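Local structure of naphthalene dioxygenase large subunit (Rhodococcus sp., 2B1X) at residues A[171-174]-A[175-179]; A[296-299]-A[300-304]; A[133-137]-A[138-142]; A[124-127]-A[128-132]. The protein is the large subunit of a Rieske-type non-haem iron dioxygenase, carrying a [2Fe-2S] cluster in one domain and a mononuclear iron in the other. All coordinates share one frame; numbering follows the deposited sequence.

Two pairs of neighbouring contacts, one in each domain, show how short-range interactions shape a Rieske dioxygenase subunit. Along the chain the order is contact 4, contact 3, contact 1, contact 2. Contacts 4 and 3 follow directly on each other in the Rieske domain, between strands 121-123 and 147-151; their centres are about 12 Å apart, and both reach the second subunit. Contacts 1 and 2, centres about 13 Å apart, belong to the catalytic domain, where Leu173 and Leu177 on helix 174-181 pack on Val298 of the hairpin 293-298/302-309. The pairs are distant: contacts 1 and 4 have centres about 52 Å apart. The loop near the cluster touches the second subunit while lying far from its own chain's catalytic domain.

Contact 1. Residues A[171-174]-A[175-179]; sequences GDLK and FYLDI
Leu173 and Tyr176, Leu173 and Leu177, and Lys174 and Asp178 meet in the opening turns of helix 174-181, part of the catalytic domain. Backbone bonding sets the frame. Leu173 O accepts twice: from Leu177 N at 3.0 Å, in a nearly straight bond (N-H...O 171°), and from Tyr176 N at 2.9 Å. Lys174 O receives Asp178 N at 3.0 Å, the regular i to i+4 bond.

Apolar contact follows the same spacing. The CD1 methyl of Leu173 reaches Leu177 CG at 3.7 Å, the two side chains lying obliquely across one another, and both leucines pack on Val298 of strand 293-298. The rings of Phe175 and Tyr176 are also close: the Phe175 edge atom CD1 stands 3.5 Å above the plane of the Tyr176 ring, over its centre. Tyr176 OH bonds to Pro411 O and Trp408 NE1.

Two polar side chains carry bonds outside the helix turn. Asp178 forms a salt bridge to Lys152 and hydrogen bonds to Tyr151 and Gln284. The chain of Lys174 folds back through its bends at chi3 and chi4 (-62° and -52°), bringing the amino group to the end of the preceding helix, where it bonds to Glu167 O and Gly171 O. Gly171 O is gripped from opposite faces of its plane, by Lys174 N and by Lys174 NZ, the latter at 2.8 Å.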
loop_
_atom_site.group_PDB
_atom_site.type_symbol
_atom_site.label_atom_id
_atom_site.label_comp_id
_atom_site.label_asym_id
_atom_site.label_seq_id
_atom_site.Cartn_x
_atom_site.Cartn_y
_atom_site.Cartn_z
ATOM N N GLY A 171 17.669 5.424 -37.107
ATOM C CA GLY A 171 17.691 6.247 -38.303
ATOM C C GLY A 171 18.644 7.423 -38.191
ATOM O O GLY A 171 19.817 7.261 -37.817
ATOM N N ASP A 172 18.139 8.618 -38.513
ATOM C CA ASP A 172 18.955 9.819 -38.557
ATOM C C ASP A 172 19.485 10.228 -37.179
ATOM O O ASP A 172 20.453 10.982 -37.079
ATOM C CB ASP A 172 18.150 10.968 -39.159
ATOM C CG ASP A 172 18.012 10.867 -40.685
ATOM O OD1 ASP A 172 18.764 10.116 -41.336
ATOM O OD2 ASP A 172 17.157 11.524 -41.322
ATOM N N LEU A 173 18.842 9.734 -36.121
ATOM C CA LEU A 173 19.326 9.973 -34.770
ATOM C C LEU A 173 20.752 9.475 -34.544
ATOM O O LEU A 173 21.480 10.050 -33.736
ATOM C CB LEU A 173 18.388 9.356 -33.744
ATOM C CG LEU A 173 18.055 10.050 -32.428
ATOM C CD1 LEU A 173 18.469 9.189 -31.244
ATOM C CD2 LEU A 173 18.499 11.508 -32.265
ATOM N N LYS A 174 21.169 8.446 -35.289
ATOM C CA LYS A 174 22.525 7.903 -35.153
ATOM C C LYS A 174 23.623 8.967 -35.270
ATOM O O LYS A 174 24.613 8.923 -34.532
ATOM C CB LYS A 174 22.767 6.739 -36.127
ATOM C CG LYS A 174 21.848 5.526 -35.816
ATOM C CD LYS A 174 22.314 4.223 -36.492
ATOM C CE LYS A 174 22.308 4.302 -38.027
ATOM N NZ LYS A 174 20.975 4.784 -38.524
ATOM N N PHE A 175 23.440 9.921 -36.185
ATOM C CA PHE A 175 24.357 11.057 -36.385
ATOM C C PHE A 175 24.657 11.821 -35.083
ATOM O O PHE A 175 25.793 12.202 -34.823
ATOM C CB PHE A 175 23.754 12.009 -37.426
ATOM C CG PHE A 175 24.581 13.250 -37.699
ATOM C CD1 PHE A 175 24.456 14.382 -36.899
ATOM C CD2 PHE A 175 25.448 13.299 -38.785
ATOM C CE1 PHE A 175 25.211 15.518 -37.165
ATOM C CE2 PHE A 175 26.191 14.433 -39.059
ATOM C CZ PHE A 175 26.082 15.545 -38.246
ATOM N N TYR A 176 23.630 11.993 -34.263
ATOM C CA TYR A 176 23.714 12.747 -33.012
ATOM C C TYR A 176 24.150 11.867 -31.855
ATOM O O TYR A 176 24.908 12.307 -31.010
ATOM C CB TYR A 176 22.362 13.416 -32.714
ATOM C CG TYR A 176 21.974 14.364 -33.818
ATOM C CD1 TYR A 176 21.041 13.993 -34.795
ATOM C CD2 TYR A 176 22.578 15.623 -33.923
ATOM C CE1 TYR A 176 20.702 14.869 -35.852
ATOM C CE2 TYR A 176 22.251 16.489 -34.958
ATOM C CZ TYR A 176 21.310 16.123 -35.920
ATOM O OH TYR A 176 21.014 17.002 -36.976
ATOM N N LEU A 177 23.666 10.637 -31.806
ATOM C CA LEU A 177 24.134 9.686 -30.787
ATOM C C LEU A 177 25.661 9.528 -30.842
ATOM O O LEU A 177 26.326 9.464 -29.809
ATOM C CB LEU A 177 23.470 8.331 -30.959
ATOM C CG LEU A 177 21.956 8.264 -30.641
ATOM C CD1 LEU A 177 21.458 6.844 -30.975
ATOM C CD2 LEU A 177 21.616 8.629 -29.178
ATOM N N ASP A 178 26.214 9.486 -32.045
ATOM C CA ASP A 178 27.680 9.403 -32.207
ATOM C C ASP A 178 28.415 10.502 -31.443
ATOM O O ASP A 178 29.468 10.276 -30.848
ATOM C CB ASP A 178 28.075 9.546 -33.683
ATOM C CG ASP A 178 27.682 8.349 -34.518
ATOM O OD1 ASP A 178 27.240 7.310 -33.941
ATOM O OD2 ASP A 178 27.781 8.386 -35.776
ATOM N N ILE A 179 27.865 11.709 -31.506
ATOM C CA ILE A 179 28.461 12.880 -30.876
ATOM C C ILE A 179 28.598 12.703 -29.359
ATOM O O ILE A 179 29.514 13.229 -28.756
ATOM C CB ILE A 179 27.633 14.118 -31.229
ATOM C CG1 ILE A 179 27.898 14.538 -32.686
ATOM C CG2 ILE A 179 27.951 15.307 -30.279
ATOM C CD1 ILE A 179 26.988 15.654 -33.196
#

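Contact 2. Residues A[296-299]-A[300-304]; sequences GTVF and PNLSI
Val298 and Leu302 lie side by side and point the same way from an antiparallel beta hairpin, strands 293-298 and 302-309, in the large sheet of the catalytic domain. They form a hydrogen-bonded pair: Val298 N reaches Leu302 O at 2.7 Å, while the return bond from Leu302 N is weak. On the sheet face they share with Ile304, Val298 CG2 touches Leu302 CD2 at 4.0 Å and comes near Ile304 CD1. Val298 CG1 is anti to the backbone N (chi1 -175°), which leaves CG2 beside that N as the branch making both contacts. Further from the turn, Gly296 and Ile304 exchange two backbone bonds.

The turn itself sets Phe299 and Pro300 crosswise, nearly perpendicular. The peptide between them is cis, which brings the proline ring back over the aromatic ring: Pro300 CA sits 3.6 Å from the Phe299 ring centroid in a CH-pi contact, and Pro300 CB lies over the same ring toward its rim, 3.8 Å from Phe299 CE2. Phe427 and Tyr430 of helix 422-436 also meet the Phe299 ring, so the turn packs against that helix.

Thr297 and Ser303, a non-hydrogen-bonded pair, project to the other face, facing helix 204-212, with the Ser303 side chain about 11 Å from the iron. Their backbones bond outward, to Gly250 and Arg324, and the hydroxyls add a side-chain link between the strands. Each has a further partner, Ala207 O for Thr297 and Trp326 NE1 for Ser303, and between them Thr297 OG1 and Ser303 OG share a hydrogen bond of 2.8 Å.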
loop_
_atom_site.group_PDB
_atom_site.type_symbol
_atom_site.label_atom_id
_atom_site.label_comp_id
_atom_site.label_asym_id
_atom_site.label_seq_id
_atom_site.Cartn_x
_atom_site.Cartn_y
_atom_site.Cartn_z
ATOM N N GLY A 296 17.978 14.923 -24.965
ATOM C CA GLY A 296 17.184 14.236 -25.956
ATOM C C GLY A 296 16.529 12.986 -25.420
ATOM O O GLY A 296 16.809 12.514 -24.309
ATOM N N THR A 297 15.630 12.444 -26.222
ATOM C CA THR A 297 15.014 11.184 -25.858
ATOM C C THR A 297 15.072 10.280 -27.064
ATOM O O THR A 297 14.758 10.695 -28.187
ATOM C CB THR A 297 13.557 11.426 -25.420
ATOM O OG1 THR A 297 13.582 12.071 -24.144
ATOM C CG2 THR A 297 12.820 10.103 -25.197
ATOM N N VAL A 298 15.534 9.061 -26.819
ATOM C CA VAL A 298 15.372 7.969 -27.759
ATOM C C VAL A 298 14.022 7.262 -27.481
ATOM O O VAL A 298 13.841 6.591 -26.462
ATOM C CB VAL A 298 16.533 6.946 -27.637
ATOM C CG1 VAL A 298 16.408 5.880 -28.704
ATOM C CG2 VAL A 298 17.880 7.675 -27.757
ATOM N N PHE A 299 13.068 7.432 -28.372
ATOM C CA PHE A 299 11.745 6.853 -28.142
ATOM C C PHE A 299 11.842 5.354 -27.863
ATOM O O PHE A 299 12.599 4.658 -28.536
ATOM C CB PHE A 299 10.863 7.062 -29.362
ATOM C CG PHE A 299 9.444 6.734 -29.118
ATOM C CD1 PHE A 299 8.535 7.732 -28.752
ATOM C CD2 PHE A 299 8.993 5.424 -29.280
ATOM C CE1 PHE A 299 7.194 7.426 -28.520
ATOM C CE2 PHE A 299 7.631 5.090 -29.028
ATOM C CZ PHE A 299 6.745 6.092 -28.652
ATOM N N PRO A 300 11.072 4.835 -26.906
ATOM C CA PRO A 300 10.174 5.634 -26.049
ATOM C C PRO A 300 10.787 6.322 -24.822
ATOM O O PRO A 300 10.434 7.496 -24.592
ATOM C CB PRO A 300 9.117 4.615 -25.590
ATOM C CG PRO A 300 9.852 3.246 -25.670
ATOM C CD PRO A 300 10.977 3.380 -26.644
ATOM N N ASN A 301 11.626 5.641 -24.045
ATOM C CA ASN A 301 11.806 6.055 -22.637
ATOM C C ASN A 301 13.274 6.098 -22.192
ATOM O O ASN A 301 13.565 5.966 -21.009
ATOM C CB ASN A 301 10.986 5.152 -21.690
ATOM C CG ASN A 301 11.554 3.724 -21.599
ATOM O OD1 ASN A 301 12.152 3.236 -22.549
ATOM N ND2 ASN A 301 11.393 3.077 -20.449
ATOM N N LEU A 302 14.198 6.279 -23.140
ATOM C CA LEU A 302 15.599 6.508 -22.815
ATOM C C LEU A 302 15.911 7.971 -23.082
ATOM O O LEU A 302 15.743 8.434 -24.213
ATOM C CB LEU A 302 16.543 5.627 -23.670
ATOM C CG LEU A 302 18.047 6.066 -23.633
ATOM C CD1 LEU A 302 18.602 5.802 -22.244
ATOM C CD2 LEU A 302 18.886 5.381 -24.688
ATOM N N SER A 303 16.371 8.698 -22.060
ATOM C CA SER A 303 16.749 10.096 -22.271
ATOM C C SER A 303 18.238 10.293 -21.970
ATOM O O SER A 303 18.836 9.512 -21.228
ATOM C CB SER A 303 15.907 11.064 -21.421
ATOM O OG SER A 303 14.512 11.020 -21.755
ATOM N N ILE A 304 18.801 11.326 -22.594
ATOM C CA ILE A 304 20.209 11.648 -22.529
ATOM C C ILE A 304 20.327 13.068 -22.032
ATOM O O ILE A 304 19.591 13.958 -22.506
ATOM C CB ILE A 304 20.814 11.519 -23.951
ATOM C CG1 ILE A 304 20.722 10.043 -24.402
ATOM C CG2 ILE A 304 22.243 12.051 -24.004
ATOM C CD1 ILE A 304 21.127 9.783 -25.851
#

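Contact 3. Residues A[133-137]-A[138-142]; sequences NQLKK and SDWNL
Lys136 O takes a bond from Asp139 N at 3.0 Å and Lys137 O one from Trp140 N at 2.8 Å, two successive i to i+3 bonds that wind this surface loop of the Rieske domain into a short 3-10 turn.

Two groups of side chains use the turn. On its outer side the chain of Lys136, extended as far as CE, runs aslant past Asp139, and its methylene CD rests 3.5 Å from Asp139 OD1. The opposite charges are near but not in contact, with Lys136 NZ 5.1 Å from Asp139 OD2, so any attraction is probably diffuse. Ser138 OG approaches the same lysine at NZ without bonding to it.

On the inner side lies Trp140, which is buried. Its CG stands beside the backbone N (chi1 -52°), which turns the five-membered ring back toward the start of the turn. There Trp140 CD1 meets Lys136 O at 3.1 Å, the oxygen lying at the ring edge near its plane, and Leu135 CD1 comes within 4.0 Å of Trp140 CD1, the leucine side chain set roughly square to that of the tryptophan. Leu135 also packs on Trp113, which lines the [2Fe-2S] cluster pocket, and Trp140 packs on Arg89 and on Asn394 of the second subunit. The indole nitrogen reaches the backbone through a water: this water lies in the ring plane, accepting from Trp140 NE1 at 3.2 Å and from Lys136 N at 3.1 Å.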
loop_
_atom_site.group_PDB
_atom_site.type_symbol
_atom_site.label_atom_id
_atom_site.label_comp_id
_atom_site.label_asym_id
_atom_site.label_seq_id
_atom_site.Cartn_x
_atom_site.Cartn_y
_atom_site.Cartn_z
ATOM N N ASN A 133 14.830 -39.977 -20.237
ATOM C CA ASN A 133 15.626 -39.392 -21.331
ATOM C C ASN A 133 14.801 -38.928 -22.554
ATOM O O ASN A 133 15.320 -38.836 -23.689
ATOM C CB ASN A 133 16.763 -40.355 -21.738
ATOM C CG ASN A 133 17.821 -40.513 -20.637
ATOM O OD1 ASN A 133 18.286 -41.624 -20.373
ATOM N ND2 ASN A 133 18.209 -39.395 -20.002
ATOM N N GLN A 134 13.522 -38.619 -22.327
ATOM C CA GLN A 134 12.631 -38.192 -23.407
ATOM C C GLN A 134 12.513 -36.665 -23.524
ATOM O O GLN A 134 11.917 -36.173 -24.476
ATOM C CB GLN A 134 11.224 -38.772 -23.258
ATOM C CG GLN A 134 11.142 -40.276 -23.211
ATOM C CD GLN A 134 11.691 -40.914 -24.473
ATOM O OE1 GLN A 134 11.121 -40.737 -25.548
ATOM N NE2 GLN A 134 12.791 -41.667 -24.350
ATOM N N LEU A 135 13.059 -35.938 -22.566
ATOM C CA LEU A 135 13.020 -34.480 -22.617
ATOM C C LEU A 135 14.097 -33.935 -23.549
ATOM O O LEU A 135 15.292 -34.156 -23.343
ATOM C CB LEU A 135 13.141 -33.880 -21.226
ATOM C CG LEU A 135 12.962 -32.375 -21.100
ATOM C CD1 LEU A 135 11.497 -31.960 -21.124
ATOM C CD2 LEU A 135 13.641 -31.906 -19.832
ATOM N N LYS A 136 13.659 -33.244 -24.591
ATOM C CA LYS A 136 14.579 -32.615 -25.524
ATOM C C LYS A 136 15.039 -31.275 -24.968
ATOM O O LYS A 136 14.316 -30.261 -25.046
ATOM C CB LYS A 136 13.918 -32.411 -26.875
ATOM C CG LYS A 136 14.921 -32.029 -27.974
ATOM C CD LYS A 136 14.268 -32.109 -29.308
ATOM C CE LYS A 136 15.003 -31.244 -30.310
ATOM N NZ LYS A 136 16.239 -31.924 -30.770
ATOM N N LYS A 137 16.239 -31.270 -24.402
ATOM C CA LYS A 137 16.744 -30.072 -23.725
ATOM C C LYS A 137 16.742 -28.817 -24.583
ATOM O O LYS A 137 16.368 -27.732 -24.098
ATOM C CB LYS A 137 18.111 -30.338 -23.100
ATOM C CG LYS A 137 18.033 -31.343 -21.959
ATOM C CD LYS A 137 19.112 -31.103 -20.907
ATOM C CE LYS A 137 20.437 -31.670 -21.374
ATOM N NZ LYS A 137 20.366 -33.173 -21.440
ATOM N N SER A 138 17.126 -28.954 -25.856
ATOM C CA SER A 138 17.215 -27.787 -26.751
ATOM C C SER A 138 15.851 -27.153 -27.084
ATOM O O SER A 138 15.796 -26.045 -27.602
ATOM C CB SER A 138 18.025 -28.077 -28.042
ATOM O OG SER A 138 17.610 -29.271 -28.682
ATOM N N ASP A 139 14.764 -27.867 -26.817
ATOM C CA ASP A 139 13.425 -27.267 -26.892
ATOM C C ASP A 139 13.059 -26.412 -25.675
ATOM O O ASP A 139 12.078 -25.676 -25.700
ATOM C CB ASP A 139 12.355 -28.326 -27.095
ATOM C CG ASP A 139 12.315 -28.837 -28.524
ATOM O OD1 ASP A 139 11.616 -29.846 -28.798
ATOM O OD2 ASP A 139 12.952 -28.289 -29.435
ATOM N N TRP A 140 13.853 -26.508 -24.617
ATOM C CA TRP A 140 13.556 -25.784 -23.383
ATOM C C TRP A 140 14.692 -24.906 -22.874
ATOM O O TRP A 140 14.898 -24.804 -21.650
ATOM C CB TRP A 140 13.059 -26.765 -22.316
ATOM C CG TRP A 140 11.932 -27.586 -22.902
ATOM C CD1 TRP A 140 12.035 -28.806 -23.481
ATOM C CD2 TRP A 140 10.557 -27.189 -23.046
ATOM N NE1 TRP A 140 10.816 -29.207 -23.966
ATOM C CE2 TRP A 140 9.894 -28.227 -23.735
ATOM C CE3 TRP A 140 9.828 -26.038 -22.700
ATOM C CZ2 TRP A 140 8.531 -28.186 -24.027
ATOM C CZ3 TRP A 140 8.460 -26.001 -22.985
ATOM C CH2 TRP A 140 7.831 -27.065 -23.638
ATOM N N ASN A 141 15.374 -24.231 -23.807
ATOM C CA ASN A 141 16.359 -23.198 -23.481
ATOM C C ASN A 141 15.627 -21.982 -22.921
ATOM O O ASN A 141 14.421 -21.840 -23.127
ATOM C CB ASN A 141 17.172 -22.797 -24.729
ATOM C CG ASN A 141 18.014 -23.968 -25.280
ATOM O OD1 ASN A 141 18.234 -24.970 -24.580
ATOM N ND2 ASN A 141 18.493 -23.835 -26.533
ATOM N N LEU A 142 16.347 -21.110 -22.226
ATOM C CA LEU A 142 15.751 -19.852 -21.770
ATOM C C LEU A 142 15.266 -19.096 -22.999
ATOM O O LEU A 142 15.943 -19.091 -24.059
ATOM C CB LEU A 142 16.795 -19.012 -21.005
ATOM C CG LEU A 142 17.275 -19.584 -19.660
ATOM C CD1 LEU A 142 18.364 -18.682 -19.038
ATOM C CD2 LEU A 142 16.127 -19.806 -18.670
HETATM O O HOH W 1 10.665 -32.330 -24.766
#

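Contact 4. Residues A[124-127]-A[128-132]; sequences VPAG and KDAYG
Val124 opens a type II beta turn in the Rieske domain and sets its CG1 methyl 3.7 Å from Tyr131 CE1, the two side chains crossing at about a right angle. Pro125 follows at the first corner; its carbonyl oxygen lies near the plane of the Tyr131 ring, at the edge, and bonds to Tyr215 OH of the second subunit. Ala126 takes the second corner with the positive phi (65°) of a type II turn, and its carbonyl faces the returning chain. Ala126 O accepts from Ala130 N at 2.8 Å and from Tyr131 N at 3.3 Å, while its CB meets Ala130 CB at 3.6 Å. Gly127 closes the turn through a weak bond from its N to Val124 O, and its carbonyl oxygen touches Tyr131 CB at 3.3 Å. Beside it the bent Lys128 chain folds back, bringing CE to 3.6 Å from Ala126 CA.

Tyr131 also packs on His90 and Trp113 of the cluster pocket. The chemistry implies a loop in which one carbonyl oxygen takes two backbone N-H groups, with small apolar contacts beside it, while Pro125 O and Asp129 OD1 bond to Tyr215 and Gln235 of the second subunit.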
loop_
_atom_site.group_PDB
_atom_site.type_symbol
_atom_site.label_atom_id
_atom_site.label_comp_id
_atom_site.label_asym_id
_atom_site.label_seq_id
_atom_site.Cartn_x
_atom_site.Cartn_y
_atom_site.Cartn_z
ATOM N N VAL A 124 19.330 -31.389 -16.380
ATOM C CA VAL A 124 18.036 -31.683 -15.777
ATOM C C VAL A 124 18.200 -32.792 -14.724
ATOM O O VAL A 124 18.617 -33.935 -15.062
ATOM C CB VAL A 124 16.999 -32.045 -16.886
ATOM C CG1 VAL A 124 15.703 -32.619 -16.322
ATOM C CG2 VAL A 124 16.696 -30.791 -17.788
ATOM N N PRO A 125 17.910 -32.487 -13.454
ATOM C CA PRO A 125 17.925 -33.524 -12.418
ATOM C C PRO A 125 16.898 -34.638 -12.718
ATOM O O PRO A 125 15.774 -34.356 -13.145
ATOM C CB PRO A 125 17.560 -32.750 -11.149
ATOM C CG PRO A 125 18.031 -31.356 -11.446
ATOM C CD PRO A 125 17.619 -31.152 -12.877
ATOM N N ALA A 126 17.316 -35.895 -12.550
ATOM C CA ALA A 126 16.454 -37.047 -12.813
ATOM C C ALA A 126 16.075 -37.179 -14.298
ATOM O O ALA A 126 15.018 -37.715 -14.636
ATOM C CB ALA A 126 15.198 -36.991 -11.932
ATOM N N GLY A 127 16.951 -36.732 -15.179
ATOM C CA GLY A 127 16.692 -36.802 -16.611
ATOM C C GLY A 127 16.330 -38.213 -17.048
ATOM O O GLY A 127 15.525 -38.424 -17.970
ATOM N N LYS A 128 16.923 -39.185 -16.363
ATOM C CA LYS A 128 16.654 -40.604 -16.570
ATOM C C LYS A 128 15.484 -41.103 -15.710
ATOM O O LYS A 128 14.499 -41.623 -16.231
ATOM C CB LYS A 128 17.909 -41.412 -16.220
ATOM C CG LYS A 128 18.905 -40.626 -15.296
ATOM C CD LYS A 128 18.299 -40.153 -13.942
ATOM C CE LYS A 128 19.239 -39.235 -13.231
ATOM N NZ LYS A 128 20.240 -38.728 -14.178
ATOM N N ASP A 129 15.598 -40.951 -14.398
ATOM C CA ASP A 129 14.607 -41.511 -13.476
ATOM C C ASP A 129 13.217 -40.904 -13.637
ATOM O O ASP A 129 12.217 -41.626 -13.554
ATOM C CB ASP A 129 15.076 -41.418 -12.015
ATOM C CG ASP A 129 16.342 -42.246 -11.742
ATOM O OD1 ASP A 129 17.045 -41.939 -10.741
ATOM O OD2 ASP A 129 16.728 -43.190 -12.474
ATOM N N ALA A 130 13.152 -39.594 -13.877
ATOM C CA ALA A 130 11.864 -38.913 -14.008
ATOM C C ALA A 130 11.412 -38.740 -15.483
ATOM O O ALA A 130 10.234 -38.931 -15.802
ATOM C CB ALA A 130 11.899 -37.574 -13.289
ATOM N N TYR A 131 12.347 -38.394 -16.371
ATOM C CA TYR A 131 11.995 -38.101 -17.772
ATOM C C TYR A 131 12.258 -39.243 -18.762
ATOM O O TYR A 131 11.892 -39.146 -19.949
ATOM C CB TYR A 131 12.664 -36.791 -18.254
ATOM C CG TYR A 131 12.170 -35.552 -17.525
ATOM C CD1 TYR A 131 12.773 -35.129 -16.339
ATOM C CD2 TYR A 131 11.098 -34.810 -18.021
ATOM C CE1 TYR A 131 12.311 -33.998 -15.657
ATOM C CE2 TYR A 131 10.626 -33.680 -17.344
ATOM C CZ TYR A 131 11.238 -33.292 -16.169
ATOM O OH TYR A 131 10.798 -32.188 -15.514
ATOM N N GLY A 132 12.905 -40.306 -18.300
ATOM C CA GLY A 132 13.219 -41.429 -19.168
ATOM C C GLY A 132 14.005 -41.003 -20.403
ATOM O O GLY A 132 13.844 -41.585 -21.482
#